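Local coordinates for Pex protein (Anabaena sp. PCC 7120, PDB 2DQL) that is associated with the cyanobacterial circadian clock and, as a PadR-like winged-helix protein, probably binds DNA to regulate transcription, at residues A23-L28 against A103-N108. Sequence-based numbering, arbitrary orientation.
Sequences AICYIL and ARLWQN
Y26 and W106 meet in an edge-to-face aromatic pair, the tyrosine edge turned toward the indole face: the six-membered rings have centroids 5.1 Å apart and planes at 60°. Y26 CD1 makes the nearest approach, 3.7 Å from W106 CE2. A CH-pi contact adds to this, since Y26 CB sits over the centre of the indole six-membered ring, 3.9 Å from its centroid. With CG anti to the backbone N in both (chi1 160°), the two side chains extend the same way, which brings the indole face against Y26 CB and CD1. Among apolar contacts, C25 CB lies 3.8 Å from W106 CB and C25 SG 4.2 Å from L105 CB. The short helix axes approach to 7.7 Å at a crossing angle of -106°. Replacing W106 with an alanine would probably leave Y26 CB and CD1 without the indole face and open a gap beside L18 and L45. Y26 OH is hydrogen-bonded to L41 O, which satisfies the buried hydroxyl, and I6 of the second subunit packs on C25. Helix 96-112 thus packs on helix 20-31, consistent with a PadR-like winged-helix fold; without hydrogen bonds between the segments, their crossing rests on shape fit and ring contact.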
loop_
_atom_site.group_PDB
_atom_site.type_symbol
_atom_site.label_atom_id
_atom_site.label_comp_id
_atom_site.label_asym_id
_atom_site.label_seq_id
_atom_site.Cartn_x
_atom_site.Cartn_y
_atom_site.Cartn_z
ATOM N N ALA A 23 -0.901 9.971 6.688
ATOM C CA ALA A 23 -0.870 11.303 6.080
ATOM C C ALA A 23 -1.399 12.369 7.039
ATOM O O ALA A 23 -0.888 13.489 7.071
ATOM C CB ALA A 23 -1.685 11.307 4.796
ATOM N N ILE A 24 -2.425 12.022 7.811
ATOM C CA ILE A 24 -2.996 12.966 8.766
ATOM C C ILE A 24 -1.929 13.391 9.777
ATOM O O ILE A 24 -1.787 14.575 10.081
ATOM C CB ILE A 24 -4.192 12.337 9.512
ATOM C CG1 ILE A 24 -5.385 12.194 8.559
ATOM C CG2 ILE A 24 -4.556 13.173 10.735
ATOM C CD1 ILE A 24 -6.536 11.368 9.144
ATOM N N CYS A 25 -1.171 12.425 10.287
ATOM C CA CYS A 25 -0.125 12.724 11.258
ATOM C C CYS A 25 1.017 13.515 10.619
ATOM O O CYS A 25 1.552 14.444 11.226
ATOM C CB CYS A 25 0.404 11.428 11.875
ATOM S SG CYS A 25 -0.866 10.518 12.772
ATOM N N TYR A 26 1.383 13.148 9.394
ATOM C CA TYR A 26 2.442 13.855 8.679
ATOM C C TYR A 26 2.033 15.313 8.451
ATOM O O TYR A 26 2.815 16.237 8.686
ATOM C CB TYR A 26 2.719 13.189 7.326
ATOM C CG TYR A 26 3.426 14.102 6.346
ATOM C CD1 TYR A 26 4.721 14.553 6.587
ATOM C CD2 TYR A 26 2.761 14.577 5.214
ATOM C CE1 TYR A 26 5.337 15.465 5.728
ATOM C CE2 TYR A 26 3.360 15.486 4.355
ATOM C CZ TYR A 26 4.645 15.929 4.618
ATOM O OH TYR A 26 5.222 16.853 3.784
ATOM N N ILE A 27 0.804 15.518 7.995
ATOM C CA ILE A 27 0.337 16.872 7.745
ATOM C C ILE A 27 0.381 17.721 9.015
ATOM O O ILE A 27 0.837 18.862 8.979
ATOM C CB ILE A 27 -1.081 16.856 7.130
ATOM C CG1 ILE A 27 -0.988 16.287 5.711
ATOM C CG2 ILE A 27 -1.677 18.281 7.097
ATOM C CD1 ILE A 27 -2.315 15.909 5.092
ATOM N N LEU A 28 -0.074 17.172 10.138
ATOM C CA LEU A 28 -0.041 17.931 11.391
ATOM C C LEU A 28 1.397 18.220 11.803
ATOM O O LEU A 28 1.692 19.289 12.340
ATOM C CB LEU A 28 -0.773 17.178 12.498
ATOM C CG LEU A 28 -2.292 17.167 12.332
ATOM C CD1 LEU A 28 -2.916 16.261 13.379
ATOM C CD2 LEU A 28 -2.825 18.588 12.460
ATOM N N ALA A 103 1.669 14.041 15.707
ATOM C CA ALA A 103 2.910 14.298 14.989
ATOM C C ALA A 103 3.983 13.317 15.458
ATOM O O ALA A 103 4.808 12.859 14.667
ATOM C CB ALA A 103 3.366 15.735 15.227
ATOM N N ARG A 104 3.968 12.998 16.749
ATOM C CA ARG A 104 4.939 12.064 17.303
ATOM C C ARG A 104 4.759 10.685 16.674
ATOM O O ARG A 104 5.731 9.964 16.465
ATOM C CB ARG A 104 4.797 11.974 18.827
ATOM C CG ARG A 104 5.512 13.095 19.582
ATOM C CD ARG A 104 5.512 12.842 21.091
ATOM N NE ARG A 104 4.314 13.353 21.756
ATOM C CZ ARG A 104 4.104 14.637 22.031
ATOM N NH1 ARG A 104 5.010 15.549 21.699
ATOM N NH2 ARG A 104 2.987 15.013 22.639
ATOM N N LEU A 105 3.518 10.324 16.366
ATOM C CA LEU A 105 3.255 9.033 15.734
ATOM C C LEU A 105 3.931 8.996 14.365
ATOM O O LEU A 105 4.481 7.972 13.959
ATOM C CB LEU A 105 1.748 8.797 15.589
ATOM C CG LEU A 105 0.958 8.689 16.898
ATOM C CD1 LEU A 105 -0.516 8.412 16.600
ATOM C CD2 LEU A 105 1.552 7.571 17.761
ATOM N N TRP A 106 3.896 10.121 13.658
ATOM C CA TRP A 106 4.527 10.212 12.348
ATOM C C TRP A 106 6.039 10.077 12.487
ATOM O O TRP A 106 6.665 9.280 11.791
ATOM C CB TRP A 106 4.190 11.551 11.679
ATOM C CG TRP A 106 5.150 11.929 10.583
ATOM C CD1 TRP A 106 6.080 12.929 10.617
ATOM C CD2 TRP A 106 5.305 11.278 9.316
ATOM N NE1 TRP A 106 6.808 12.941 9.450
ATOM C CE2 TRP A 106 6.353 11.938 8.634
ATOM C CE3 TRP A 106 4.661 10.201 8.691
ATOM C CZ2 TRP A 106 6.773 11.554 7.355
ATOM C CZ3 TRP A 106 5.078 9.820 7.420
ATOM C CH2 TRP A 106 6.125 10.497 6.766
ATOM N N GLN A 107 6.622 10.853 13.394
ATOM C CA GLN A 107 8.065 10.810 13.593
ATOM C C GLN A 107 8.560 9.403 13.935
ATOM O O GLN A 107 9.578 8.955 13.412
ATOM C CB GLN A 107 8.474 11.801 14.683
ATOM C CG GLN A 107 8.072 13.234 14.361
ATOM C CD GLN A 107 8.579 14.230 15.381
ATOM O OE1 GLN A 107 9.788 14.444 15.510
ATOM N NE2 GLN A 107 7.659 14.843 16.117
ATOM N N ASN A 108 7.840 8.704 14.804
ATOM C CA ASN A 108 8.230 7.345 15.177
ATOM C C ASN A 108 8.052 6.406 13.986
ATOM O O ASN A 108 8.887 5.538 13.732
ATOM C CB ASN A 108 7.384 6.846 16.352
ATOM C CG ASN A 108 7.744 7.522 17.662
ATOM O OD1 ASN A 108 8.888 7.465 18.107
ATOM N ND2 ASN A 108 6.765 8.163 18.289
#